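Local coordinates for protein carbohydrate esterase family 2 (CE2) (Chaetomium olivicolor, PDB 4XVH) that probably removes acetyl groups from xylan and related plant polysaccharides as a carbohydrate esterase, with an SGNH-type hydrolase domain joined to a beta-sandwich carbohydrate-binding domain, at residues Arg110-Ile115 and Pro205-Ile210; Val209-Thr214 and Phe252-Pro257; Asp233-Phe238 and Lys279-Arg284; Arg248-Leu253 and Lys288-Asp293; Val292-Gln297 and Ala310-Glu315. All coordinates share one frame; numbering follows the deposited sequence.

Contact 1. Residues Arg110-Ile115 and Pro205-Ile210; sequences RQIDII and PDAVVI
With CG turned anti to its own carbonyl carbon (chi1 -55°), Asp206 reaches the backbone of Gln111, whose N-H meets OD2 of Asp206 at 2.8 Å. Gln111 O is gripped in return by the N-H of Asp206, again at 2.8 Å, while the N-H of Ala207 adds a weak bond, so the loop leading into strand 207-211 is pinned to the neighbouring chain at Gln111. Beyond it the two strands run parallel, their axes 4.6 Å apart at closest and 15° from alignment. Asp113 bonds through its N to Ala207 O and through its O to Val209 N, and Ile115 N closes on Val209 O at 2.7 Å. On one face Ile112 CG2 approaches Val209 CG2 at 4.1 Å, and Ile114 lies beside Val209. On the other, Ile115 CD1 packs on Val208 CG1 at 3.7 Å, and the carboxylate of Asp113, held by Tyr185 and Trp203, rests OD1 against Pro205 CG at 3.5 Å. Strands 155-160 and 250-254 flank the pair; helix 309-327 covers the face of Ala207 and Val209, and helix 228-243 the face of Ile115 and Ile210.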
# COMPACT_ATOMS: atom_id res chain seq x y z
N ARG A 110 8.55 12.81 8.61
CA ARG A 110 7.95 12.78 7.27
C ARG A 110 6.92 11.67 7.17
O ARG A 110 7.15 10.58 7.68
CB ARG A 110 9.01 12.59 6.19
CG ARG A 110 10.03 13.73 6.14
CD ARG A 110 11.13 13.38 5.14
NE ARG A 110 12.06 14.52 5.03
CZ ARG A 110 13.19 14.48 4.34
NH1 ARG A 110 13.51 13.37 3.67
NH2 ARG A 110 13.99 15.56 4.32
N GLN A 111 5.80 11.94 6.52
CA GLN A 111 4.70 10.94 6.48
C GLN A 111 4.06 10.93 5.11
O GLN A 111 3.79 12.00 4.53
CB GLN A 111 3.62 11.27 7.56
CG GLN A 111 4.15 11.30 9.02
CD GLN A 111 3.07 11.73 10.03
OE1 GLN A 111 2.16 12.47 9.68
NE2 GLN A 111 3.15 11.24 11.27
N ILE A 112 3.76 9.74 4.60
CA ILE A 112 3.23 9.60 3.25
C ILE A 112 2.08 8.59 3.18
O ILE A 112 2.23 7.46 3.64
CB ILE A 112 4.37 9.15 2.28
CG1 ILE A 112 5.50 10.20 2.22
CG2 ILE A 112 3.84 8.86 0.91
CD1 ILE A 112 6.66 9.77 1.29
N ASP A 113 0.96 8.98 2.57
CA ASP A 113 -0.10 8.02 2.25
C ASP A 113 0.10 7.48 0.83
O ASP A 113 0.43 8.23 -0.09
CB ASP A 113 -1.49 8.65 2.32
CG ASP A 113 -2.08 8.62 3.73
OD1 ASP A 113 -1.33 8.31 4.68
OD2 ASP A 113 -3.28 8.94 3.90
N ILE A 114 -0.13 6.18 0.65
CA ILE A 114 -0.08 5.58 -0.67
C ILE A 114 -1.39 4.85 -0.94
O ILE A 114 -1.71 3.90 -0.25
CB ILE A 114 1.08 4.61 -0.79
CG1 ILE A 114 2.34 5.23 -0.14
CG2 ILE A 114 1.29 4.22 -2.25
CD1 ILE A 114 3.28 4.25 0.49
N ILE A 115 -2.14 5.31 -1.94
CA ILE A 115 -3.50 4.81 -2.13
C ILE A 115 -3.61 4.15 -3.50
O ILE A 115 -3.23 4.78 -4.48
CB ILE A 115 -4.54 5.94 -2.04
CG1 ILE A 115 -4.40 6.70 -0.70
CG2 ILE A 115 -5.96 5.37 -2.24
CD1 ILE A 115 -5.06 8.11 -0.71
N PRO A 205 -0.16 13.46 6.47
CA PRO A 205 0.78 13.20 5.39
C PRO A 205 1.29 14.46 4.71
O PRO A 205 0.50 15.36 4.37
CB PRO A 205 -0.04 12.38 4.40
CG PRO A 205 -1.07 11.71 5.22
CD PRO A 205 -1.38 12.62 6.39
N ASP A 206 2.60 14.50 4.51
CA ASP A 206 3.22 15.53 3.70
C ASP A 206 2.92 15.29 2.24
O ASP A 206 2.84 16.24 1.43
CB ASP A 206 4.73 15.52 3.89
CG ASP A 206 5.12 15.67 5.33
OD1 ASP A 206 5.31 16.82 5.76
OD2 ASP A 206 5.25 14.64 6.02
N ALA A 207 2.76 14.02 1.91
CA ALA A 207 2.54 13.61 0.53
C ALA A 207 1.49 12.52 0.50
O ALA A 207 1.47 11.65 1.37
CB ALA A 207 3.85 13.10 -0.09
N VAL A 208 0.65 12.57 -0.54
CA VAL A 208 -0.36 11.56 -0.78
C VAL A 208 -0.20 11.08 -2.21
O VAL A 208 -0.27 11.88 -3.17
CB VAL A 208 -1.77 12.10 -0.59
CG1 VAL A 208 -2.83 11.07 -1.07
CG2 VAL A 208 -1.98 12.48 0.89
N VAL A 209 0.05 9.78 -2.32
CA VAL A 209 0.31 9.11 -3.59
C VAL A 209 -0.93 8.34 -4.03
O VAL A 209 -1.49 7.56 -3.24
CB VAL A 209 1.50 8.14 -3.50
CG1 VAL A 209 1.70 7.44 -4.86
CG2 VAL A 209 2.78 8.89 -3.05
N ILE A 210 -1.41 8.60 -5.23
CA ILE A 210 -2.60 7.89 -5.69
C ILE A 210 -2.32 7.20 -7.00
O ILE A 210 -1.94 7.85 -7.97
CB ILE A 210 -3.80 8.83 -5.86
CG1 ILE A 210 -4.11 9.53 -4.52
CG2 ILE A 210 -5.00 8.04 -6.41
CD1 ILE A 210 -5.06 10.67 -4.64

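Contact 2. Residues Val209-Thr214 and Phe252-Pro257; sequences VINLGT and FLLNSP
Ile210 and Leu253 lie side by side and point the same way, the methyl CD2 of Leu253 fitting against both CB and CD1 of Ile210, 3.9 Å from CD1. On the other face the CD1 branch of Leu254 reaches obliquely to Val209 CG1, at 3.8 Å; its second branch, CD2, comes up to Asn211 ND2, the two side chains crossing at about a right angle. Leu254 thus wedges between Val209 and Asn211, a fork whose prongs each meet one neighbour. Beneath these bumps the strands are joined in parallel by Ile210 N to Phe252 O at 2.8 Å and by Leu254 N to Ile210 O at 3.0 Å, with N-H...O angles of 170° and 171°.

Past Asn211 the chains part, and two waters sit between them. One accepts from Leu212 N and lies within 2.8 Å of Leu254 O; the other bridges Asn211 OD1 and Leu254 O. Further on, Thr214 OG1 and Ser256 OG share a hydrogen bond of 2.6 Å; Ser256 OG stands opposite its backbone nitrogen (chi1 172°), a torsion that turns it toward Thr214. The Thr214 side chain is about 5 Å from the bound polyether, whose pocket includes Asp117, Ser118, Asn215 and His306. Loops diverging from the C-terminal ends of parallel strands to border a ligand pocket are characteristic of Rossmann-like alpha/beta folds, including SGNH hydrolases.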
# COMPACT_ATOMS: atom_id res chain seq x y z
N VAL A 209 0.05 9.78 -2.32
CA VAL A 209 0.31 9.11 -3.59
C VAL A 209 -0.93 8.34 -4.03
O VAL A 209 -1.49 7.56 -3.24
CB VAL A 209 1.50 8.14 -3.50
CG1 VAL A 209 1.70 7.44 -4.86
CG2 VAL A 209 2.78 8.89 -3.05
N ILE A 210 -1.41 8.60 -5.23
CA ILE A 210 -2.60 7.89 -5.69
C ILE A 210 -2.32 7.20 -7.00
O ILE A 210 -1.94 7.85 -7.97
CB ILE A 210 -3.80 8.83 -5.86
CG1 ILE A 210 -4.11 9.53 -4.52
CG2 ILE A 210 -5.00 8.04 -6.41
CD1 ILE A 210 -5.06 10.67 -4.64
N ASN A 211 -2.54 5.88 -7.04
CA ASN A 211 -2.34 5.09 -8.24
C ASN A 211 -3.58 4.24 -8.53
O ASN A 211 -3.70 3.10 -8.07
CB ASN A 211 -1.10 4.21 -8.06
CG ASN A 211 -0.75 3.39 -9.30
OD1 ASN A 211 -1.56 3.17 -10.20
ND2 ASN A 211 0.47 2.88 -9.31
N LEU A 212 -4.50 4.80 -9.31
CA LEU A 212 -5.76 4.14 -9.60
C LEU A 212 -6.15 4.37 -11.05
O LEU A 212 -5.90 5.46 -11.61
CB LEU A 212 -6.87 4.69 -8.70
CG LEU A 212 -6.78 4.37 -7.21
CD1 LEU A 212 -7.80 5.24 -6.49
CD2 LEU A 212 -7.08 2.88 -7.00
N GLY A 213 -6.77 3.36 -11.66
CA GLY A 213 -7.22 3.49 -13.04
C GLY A 213 -6.98 2.22 -13.83
O GLY A 213 -7.60 2.00 -14.86
N THR A 214 -6.05 1.38 -13.37
CA THR A 214 -5.82 0.12 -14.08
C THR A 214 -7.14 -0.66 -14.17
O THR A 214 -7.52 -1.13 -15.24
CB THR A 214 -4.76 -0.73 -13.39
OG1 THR A 214 -3.54 0.01 -13.35
CG2 THR A 214 -4.54 -2.06 -14.15
N PHE A 252 0.46 13.11 -5.55
CA PHE A 252 1.25 12.49 -6.61
C PHE A 252 0.38 11.45 -7.30
O PHE A 252 0.09 10.38 -6.75
CB PHE A 252 2.54 11.90 -6.01
CG PHE A 252 3.41 12.98 -5.42
CD1 PHE A 252 3.19 13.42 -4.11
CD2 PHE A 252 4.32 13.68 -6.21
CE1 PHE A 252 3.92 14.48 -3.56
CE2 PHE A 252 5.07 14.76 -5.64
CZ PHE A 252 4.87 15.14 -4.32
N LEU A 253 -0.04 11.79 -8.52
CA LEU A 253 -0.99 11.01 -9.30
C LEU A 253 -0.28 10.24 -10.40
O LEU A 253 0.32 10.82 -11.31
CB LEU A 253 -2.07 11.93 -9.89
CG LEU A 253 -2.72 12.92 -8.92
CD1 LEU A 253 -3.90 13.68 -9.57
CD2 LEU A 253 -3.20 12.28 -7.63
N LEU A 254 -0.32 8.92 -10.32
CA LEU A 254 0.46 8.08 -11.24
C LEU A 254 -0.42 7.41 -12.28
O LEU A 254 -1.53 7.00 -11.99
CB LEU A 254 1.21 6.98 -10.48
CG LEU A 254 2.51 7.30 -9.73
CD1 LEU A 254 2.29 8.20 -8.52
CD2 LEU A 254 3.21 5.95 -9.32
N ASN A 255 0.12 7.24 -13.48
CA ASN A 255 -0.54 6.41 -14.45
C ASN A 255 -0.03 4.96 -14.26
O ASN A 255 0.83 4.67 -13.40
CB ASN A 255 -0.29 6.94 -15.87
CG ASN A 255 1.17 7.11 -16.17
OD1 ASN A 255 2.01 6.66 -15.41
ND2 ASN A 255 1.49 7.76 -17.30
N SER A 256 -0.55 4.06 -15.06
CA SER A 256 -0.41 2.63 -14.78
C SER A 256 0.66 1.93 -15.61
O SER A 256 0.62 1.98 -16.84
CB SER A 256 -1.73 1.93 -15.04
OG SER A 256 -1.54 0.55 -14.94
N PRO A 257 1.58 1.23 -14.94
CA PRO A 257 2.57 0.39 -15.63
C PRO A 257 1.93 -0.82 -16.33
O PRO A 257 2.59 -1.45 -17.17
CB PRO A 257 3.50 -0.07 -14.49
CG PRO A 257 2.55 -0.19 -13.30
CD PRO A 257 1.67 1.06 -13.47
O HOH W 1 -3.75 7.51 -10.30
O HOH W 2 -2.49 4.45 -12.52

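Contact 3. Residues Asp233-Phe238 and Lys279-Arg284; sequences DAMVKF and KNAVSR
Arg284 and Asp233 supply the polar part of this helix-helix contact, a salt bridge in which NH2 of Arg284 donates to OD1 of Asp233 at 2.8 Å. NH1 adds a weak bond to the same oxygen. OD1 lies near the guanidinium plane, yet NH2 meets it on the anti side and 33° out of the carboxylate plane, and the two planes are 59° apart; this is therefore no flat, two-oxygen pairing. Bends at chi2 and chi3 (chi3 -57°) bring the guanidinium across Val236 to Asp233.

The apolar part centres on Ala281. Its CB touches Met235 CG at 3.8 Å and Val236 CG2 at 3.9 Å, and the small residue sits where the CA atoms of Val236 and Ala281 come within 5.5 Å. Val236 CG2 also lies over one guanidinium face, 3.8 Å from Arg284 NH2.

The segment axes pass 8.9 Å apart. Buried apolar packing inside and an ion pair between exposed residues outside imply that charge is kept at the solvent-facing margin, where water probably weakens its pull.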
# COMPACT_ATOMS: atom_id res chain seq x y z
N ASP A 233 -13.06 13.78 -13.47
CA ASP A 233 -13.84 14.49 -12.47
C ASP A 233 -13.69 13.83 -11.09
O ASP A 233 -13.59 14.51 -10.08
CB ASP A 233 -15.33 14.55 -12.84
CG ASP A 233 -15.64 15.50 -14.00
OD1 ASP A 233 -14.77 16.30 -14.41
OD2 ASP A 233 -16.80 15.44 -14.50
N ALA A 234 -13.70 12.49 -11.07
CA ALA A 234 -13.59 11.74 -9.83
C ALA A 234 -12.23 11.86 -9.19
O ALA A 234 -12.09 11.86 -7.95
CB ALA A 234 -13.89 10.28 -10.07
N MET A 235 -11.20 11.91 -10.03
CA MET A 235 -9.84 12.08 -9.53
C MET A 235 -9.73 13.44 -8.82
O MET A 235 -9.19 13.54 -7.73
CB MET A 235 -8.84 11.97 -10.68
CG MET A 235 -7.38 12.06 -10.23
SD MET A 235 -6.83 10.58 -9.28
CE MET A 235 -6.51 9.37 -10.58
N VAL A 236 -10.28 14.49 -9.43
CA VAL A 236 -10.27 15.80 -8.80
C VAL A 236 -11.04 15.76 -7.47
O VAL A 236 -10.53 16.18 -6.43
CB VAL A 236 -10.86 16.87 -9.74
CG1 VAL A 236 -11.09 18.19 -9.00
CG2 VAL A 236 -9.92 17.06 -10.94
N LYS A 237 -12.22 15.17 -7.48
CA LYS A 237 -13.05 15.10 -6.29
C LYS A 237 -12.39 14.29 -5.14
O LYS A 237 -12.48 14.67 -3.96
CB LYS A 237 -14.41 14.51 -6.66
CG LYS A 237 -15.41 14.43 -5.52
CD LYS A 237 -15.73 15.82 -4.96
CE LYS A 237 -16.98 15.77 -4.06
NZ LYS A 237 -16.92 14.55 -3.17
N PHE A 238 -11.73 13.18 -5.48
CA PHE A 238 -11.08 12.33 -4.49
C PHE A 238 -9.96 13.13 -3.78
O PHE A 238 -9.87 13.14 -2.56
CB PHE A 238 -10.52 11.06 -5.14
CG PHE A 238 -9.98 10.04 -4.15
CD1 PHE A 238 -10.47 9.98 -2.85
CD2 PHE A 238 -8.97 9.16 -4.52
CE1 PHE A 238 -9.96 9.06 -1.93
CE2 PHE A 238 -8.47 8.23 -3.61
CZ PHE A 238 -8.98 8.19 -2.29
N LYS A 279 -3.31 14.25 -16.18
CA LYS A 279 -2.71 15.56 -16.34
C LYS A 279 -3.77 16.64 -16.28
O LYS A 279 -3.57 17.71 -15.68
CB LYS A 279 -1.95 15.66 -17.67
CG LYS A 279 -0.68 14.78 -17.71
CD LYS A 279 0.07 15.00 -19.01
CE LYS A 279 1.41 14.26 -19.06
NZ LYS A 279 2.08 14.46 -20.40
N ASN A 280 -4.90 16.37 -16.91
CA ASN A 280 -6.05 17.26 -16.79
C ASN A 280 -6.46 17.47 -15.33
O ASN A 280 -6.64 18.60 -14.89
CB ASN A 280 -7.24 16.73 -17.60
CG ASN A 280 -7.17 17.12 -19.06
OD1 ASN A 280 -6.43 18.02 -19.44
ND2 ASN A 280 -7.97 16.45 -19.89
N ALA A 281 -6.59 16.38 -14.58
CA ALA A 281 -6.91 16.46 -13.15
C ALA A 281 -5.88 17.30 -12.40
O ALA A 281 -6.23 18.16 -11.59
CB ALA A 281 -7.01 15.05 -12.53
N VAL A 282 -4.60 17.05 -12.69
CA VAL A 282 -3.51 17.82 -12.06
C VAL A 282 -3.65 19.30 -12.37
O VAL A 282 -3.54 20.13 -11.48
CB VAL A 282 -2.14 17.31 -12.52
CG1 VAL A 282 -1.03 18.33 -12.16
CG2 VAL A 282 -1.87 15.95 -11.90
N SER A 283 -3.92 19.63 -13.63
CA SER A 283 -4.15 21.02 -14.01
C SER A 283 -5.31 21.66 -13.21
O SER A 283 -5.20 22.80 -12.75
CB SER A 283 -4.42 21.10 -15.51
OG SER A 283 -4.54 22.44 -15.96
N ARG A 284 -6.41 20.93 -13.02
CA ARG A 284 -7.55 21.48 -12.28
C ARG A 284 -7.22 21.62 -10.78
O ARG A 284 -7.75 22.51 -10.10
CB ARG A 284 -8.81 20.62 -12.46
CG ARG A 284 -9.19 20.31 -13.92
CD ARG A 284 -10.68 20.45 -14.19
NE ARG A 284 -11.56 19.63 -13.36
CZ ARG A 284 -12.26 18.58 -13.81
NH1 ARG A 284 -12.17 18.20 -15.08
NH2 ARG A 284 -13.04 17.91 -12.98

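Contact 4. Residues Arg248-Leu253 and Lys288-Asp293; sequences RAHFFL and KAHFVD
This contact closes a beta-alpha-beta unit of the Rossmann-like domain: strands 250-254 and 289-292 lie parallel, linked through helix 270-285, and the latter strand forms one border of the five-stranded sheet. Phe251 N donates to Lys288 O at 2.7 Å and Leu253 N to His290 O at 2.9 Å, the second bond almost straight at 174°. Leu253 O receives Val292 N from above its carbonyl plane, 38° out of it.

An aromatic cluster of His250, Phe252 and His290 lies along this border. The rings of Phe252 and His290 are nearly parallel but slid apart, with centroids 4.9 Å from each other, and CE2 of Phe252 reaches CD2 of His290 at 3.7 Å. Val292 CG2 fits at the edge of the phenyl ring, and Ala326 of helix 309-327 packs against both Phe252 and His290. CG of Lys288, anti to its carbonyl carbon (chi1 -73°), lies over the His250 face, a CH-pi contact 3.9 Å from the ring centroid. The two imidazoles meet rim to rim, held in that setting by a hydrogen bond of 2.7 Å between His250 ND1 and His290 NE2.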
# COMPACT_ATOMS: atom_id res chain seq x y z
N ARG A 248 -2.69 20.68 3.38
CA ARG A 248 -1.35 21.11 2.97
C ARG A 248 -0.60 20.02 2.20
O ARG A 248 0.52 20.23 1.78
CB ARG A 248 -0.52 21.53 4.19
CG ARG A 248 -1.05 22.75 4.97
CD ARG A 248 -0.30 22.90 6.31
NE ARG A 248 -0.55 21.79 7.24
CZ ARG A 248 0.26 20.74 7.45
NH1 ARG A 248 1.42 20.63 6.79
NH2 ARG A 248 -0.08 19.80 8.32
N ALA A 249 -1.17 18.84 2.05
CA ALA A 249 -0.40 17.76 1.42
C ALA A 249 -0.17 18.02 -0.06
O ALA A 249 -1.04 18.62 -0.72
CB ALA A 249 -1.10 16.41 1.60
N HIS A 250 0.96 17.55 -0.59
CA HIS A 250 1.11 17.47 -2.04
C HIS A 250 0.60 16.11 -2.53
O HIS A 250 0.75 15.10 -1.84
CB HIS A 250 2.57 17.66 -2.45
CG HIS A 250 3.01 19.09 -2.37
ND1 HIS A 250 3.41 19.81 -3.47
CD2 HIS A 250 3.09 19.94 -1.32
CE1 HIS A 250 3.71 21.05 -3.11
NE2 HIS A 250 3.54 21.15 -1.80
N PHE A 251 0.00 16.11 -3.72
CA PHE A 251 -0.57 14.87 -4.26
C PHE A 251 0.20 14.42 -5.49
O PHE A 251 0.54 15.23 -6.38
CB PHE A 251 -2.06 15.09 -4.58
CG PHE A 251 -2.91 15.24 -3.34
CD1 PHE A 251 -2.88 16.42 -2.62
CD2 PHE A 251 -3.67 14.17 -2.87
CE1 PHE A 251 -3.63 16.58 -1.47
CE2 PHE A 251 -4.42 14.29 -1.72
CZ PHE A 251 -4.39 15.50 -1.00
N PHE A 252 0.46 13.11 -5.55
CA PHE A 252 1.25 12.49 -6.61
C PHE A 252 0.38 11.45 -7.30
O PHE A 252 0.09 10.38 -6.75
CB PHE A 252 2.54 11.90 -6.01
CG PHE A 252 3.41 12.98 -5.42
CD1 PHE A 252 3.19 13.42 -4.11
CD2 PHE A 252 4.32 13.68 -6.21
CE1 PHE A 252 3.92 14.48 -3.56
CE2 PHE A 252 5.07 14.76 -5.64
CZ PHE A 252 4.87 15.14 -4.32
N LEU A 253 -0.04 11.79 -8.52
CA LEU A 253 -0.99 11.01 -9.30
C LEU A 253 -0.28 10.24 -10.40
O LEU A 253 0.32 10.82 -11.31
CB LEU A 253 -2.07 11.93 -9.89
CG LEU A 253 -2.72 12.92 -8.92
CD1 LEU A 253 -3.90 13.68 -9.57
CD2 LEU A 253 -3.20 12.28 -7.63
N LYS A 288 -0.25 22.00 -5.86
CA LYS A 288 0.11 20.92 -4.93
C LYS A 288 -0.20 19.53 -5.50
O LYS A 288 0.02 18.53 -4.84
CB LYS A 288 -0.60 21.12 -3.60
CG LYS A 288 0.01 22.27 -2.79
CD LYS A 288 -0.70 22.47 -1.49
CE LYS A 288 -0.46 23.89 -0.94
NZ LYS A 288 0.97 24.08 -0.59
N ALA A 289 -0.69 19.48 -6.74
CA ALA A 289 -0.88 18.21 -7.44
C ALA A 289 0.24 18.01 -8.44
O ALA A 289 0.69 18.96 -9.08
CB ALA A 289 -2.22 18.19 -8.15
N HIS A 290 0.65 16.76 -8.63
CA HIS A 290 1.79 16.44 -9.47
C HIS A 290 1.54 15.16 -10.22
O HIS A 290 1.16 14.15 -9.60
CB HIS A 290 3.06 16.29 -8.62
CG HIS A 290 3.30 17.44 -7.70
ND1 HIS A 290 4.04 18.55 -8.07
CD2 HIS A 290 2.90 17.67 -6.43
CE1 HIS A 290 4.06 19.41 -7.07
NE2 HIS A 290 3.40 18.89 -6.06
N PHE A 291 1.81 15.17 -11.53
CA PHE A 291 1.74 13.92 -12.32
C PHE A 291 3.05 13.18 -12.27
O PHE A 291 4.13 13.77 -12.41
CB PHE A 291 1.36 14.20 -13.79
CG PHE A 291 1.73 13.07 -14.74
CD1 PHE A 291 1.01 11.89 -14.74
CD2 PHE A 291 2.80 13.20 -15.64
CE1 PHE A 291 1.36 10.84 -15.62
CE2 PHE A 291 3.13 12.18 -16.53
CZ PHE A 291 2.41 11.01 -16.52
N VAL A 292 2.99 11.88 -12.03
CA VAL A 292 4.21 11.09 -11.98
C VAL A 292 4.03 9.94 -12.98
O VAL A 292 3.11 9.13 -12.86
CB VAL A 292 4.52 10.56 -10.53
CG1 VAL A 292 5.74 9.62 -10.55
CG2 VAL A 292 4.70 11.73 -9.55
N ASP A 293 4.90 9.88 -13.99
CA ASP A 293 4.78 8.85 -15.02
C ASP A 293 5.31 7.51 -14.55
O ASP A 293 6.29 7.46 -13.82
CB ASP A 293 5.53 9.28 -16.28
CG ASP A 293 5.31 8.34 -17.43
OD1 ASP A 293 4.15 7.99 -17.74
OD2 ASP A 293 6.34 7.96 -18.03

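Contact 5. Residues Val292-Gln297 and Ala310-Glu315; sequences VDWPTQ and ATHAAE
Segment 292-297 leaves its strand as an irregular loop, whereas 310-315 is helical; the backbones stay apart, with CA of Trp294 6.6 Å from CA of Glu315, and side chains bridge the gap. Trp294 carries most of it. Its CG is anti to the backbone nitrogen (chi1 -165°), which lays the indole beneath Glu315, whose CG makes a CH-pi contact 3.5 Å from the centroid of the five-membered ring. A bend at chi2 (69°) brings the Glu315 carboxylate back over the indole, where the planes are stacked 3° apart. Glu315 OE2 comes within 2.7 Å of Asp293 O. The edge of the Trp294 six-membered ring turns toward the His312 face, an offset edge-to-face pair with CH2 3.9 Å from ND1, which is hydrogen-bonded to the backbone N of Tyr144. Thr311 CG2 meets the indole edge, and a water accepting from Trp294 NE1 donates to Thr311 O at 2.8 Å. A second water joins Gln297 OE1 to Thr311 OG1, while Gln297 NE2 hydrogen-bonds to Tyr305 O. The loop thus seats the N-terminal part of helix 309-327 beside strand 250-254, where Leu254 touches both Trp294 and Glu315, while Ile119 of helix 118-121 packs on Trp294 and His312.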
# COMPACT_ATOMS: atom_id res chain seq x y z
N VAL A 292 2.99 11.88 -12.03
CA VAL A 292 4.21 11.09 -11.98
C VAL A 292 4.03 9.94 -12.98
O VAL A 292 3.11 9.13 -12.86
CB VAL A 292 4.52 10.56 -10.53
CG1 VAL A 292 5.74 9.62 -10.55
CG2 VAL A 292 4.70 11.73 -9.55
N ASP A 293 4.90 9.88 -13.99
CA ASP A 293 4.78 8.85 -15.02
C ASP A 293 5.31 7.51 -14.55
O ASP A 293 6.29 7.46 -13.82
CB ASP A 293 5.53 9.28 -16.28
CG ASP A 293 5.31 8.34 -17.43
OD1 ASP A 293 4.15 7.99 -17.74
OD2 ASP A 293 6.34 7.96 -18.03
N TRP A 294 4.64 6.44 -14.96
CA TRP A 294 5.14 5.09 -14.78
C TRP A 294 5.04 4.40 -16.15
O TRP A 294 3.96 3.98 -16.58
CB TRP A 294 4.35 4.33 -13.70
CG TRP A 294 5.03 3.07 -13.20
CD1 TRP A 294 6.07 2.41 -13.79
CD2 TRP A 294 4.72 2.35 -12.00
NE1 TRP A 294 6.44 1.31 -13.02
CE2 TRP A 294 5.62 1.25 -11.91
CE3 TRP A 294 3.76 2.52 -10.97
CZ2 TRP A 294 5.60 0.33 -10.85
CZ3 TRP A 294 3.74 1.60 -9.91
CH2 TRP A 294 4.67 0.52 -9.87
N PRO A 295 6.17 4.34 -16.86
CA PRO A 295 6.16 3.77 -18.21
C PRO A 295 5.63 2.33 -18.18
O PRO A 295 5.89 1.58 -17.23
CB PRO A 295 7.63 3.81 -18.62
CG PRO A 295 8.26 4.84 -17.77
CD PRO A 295 7.49 4.86 -16.46
N THR A 296 4.85 1.98 -19.19
CA THR A 296 4.35 0.61 -19.36
C THR A 296 5.51 -0.35 -19.16
O THR A 296 6.57 -0.16 -19.71
CB THR A 296 3.74 0.41 -20.77
OG1 THR A 296 2.66 1.34 -20.96
CG2 THR A 296 3.22 -1.03 -20.93
N GLN A 297 5.30 -1.37 -18.34
CA GLN A 297 6.38 -2.28 -17.96
C GLN A 297 6.82 -3.16 -19.13
O GLN A 297 6.12 -3.25 -20.15
CB GLN A 297 5.89 -3.14 -16.78
CG GLN A 297 4.64 -3.97 -17.13
CD GLN A 297 4.14 -4.81 -15.93
OE1 GLN A 297 4.84 -4.95 -14.92
NE2 GLN A 297 2.92 -5.33 -16.05
N ALA A 310 11.92 -5.64 -9.74
CA ALA A 310 12.71 -4.66 -10.49
C ALA A 310 11.86 -3.50 -10.96
O ALA A 310 12.28 -2.33 -10.91
CB ALA A 310 13.43 -5.34 -11.70
N THR A 311 10.67 -3.80 -11.46
CA THR A 311 9.79 -2.74 -11.97
C THR A 311 9.34 -1.83 -10.83
O THR A 311 9.32 -0.60 -10.98
CB THR A 311 8.57 -3.35 -12.71
OG1 THR A 311 9.04 -4.10 -13.84
CG2 THR A 311 7.62 -2.26 -13.20
N HIS A 312 8.99 -2.42 -9.69
CA HIS A 312 8.66 -1.60 -8.53
C HIS A 312 9.86 -0.75 -8.09
O HIS A 312 9.71 0.40 -7.76
CB HIS A 312 8.21 -2.49 -7.37
CG HIS A 312 6.76 -2.86 -7.40
ND1 HIS A 312 5.75 -1.97 -7.07
CD2 HIS A 312 6.14 -4.03 -7.71
CE1 HIS A 312 4.58 -2.58 -7.15
NE2 HIS A 312 4.78 -3.83 -7.56
N ALA A 313 11.06 -1.33 -8.04
CA ALA A 313 12.17 -0.61 -7.45
C ALA A 313 12.49 0.60 -8.34
O ALA A 313 12.80 1.70 -7.84
CB ALA A 313 13.39 -1.53 -7.29
N ALA A 314 12.41 0.42 -9.66
CA ALA A 314 12.70 1.51 -10.60
C ALA A 314 11.72 2.69 -10.42
O ALA A 314 12.14 3.87 -10.39
CB ALA A 314 12.65 0.99 -12.03
N GLU A 315 10.44 2.41 -10.24
CA GLU A 315 9.48 3.52 -10.06
C GLU A 315 9.57 4.09 -8.64
O GLU A 315 9.26 5.27 -8.40
CB GLU A 315 8.05 3.06 -10.35
CG GLU A 315 6.98 4.16 -10.33
CD GLU A 315 7.09 5.15 -11.47
OE1 GLU A 315 7.94 4.96 -12.38
OE2 GLU A 315 6.30 6.14 -11.44
O HOH W 3 9.31 0.68 -13.49
O HOH W 4 7.31 -5.97 -14.14

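How the contacts relate
Contacts 1, 2 and 4 cross one parallel sheet in sequence: strand 207-211 serves contacts 1 and 2, and strand 250-254 serves 2 and 4. Contacts 1 and 2 are buried and joined mainly by aliphatic packing and backbone bonds, with a carboxylate bond in contact 1 and a hydroxyl pair and waters in contact 2; contact 4, at the sheet's border, is only partly buried and adds imidazoles and a lysine. Contact 3 instead pairs two helices on one face, reaching the sheet where Met235 and Val282 pack on Leu253, and carries the set's salt bridge at its exposed margin. Contact 5 extends from contact 4 through Val292 and Asp293, but relies on an indole and waters; Asn255 of contact 2 hydrogen-bonds to Asp293 and Trp294.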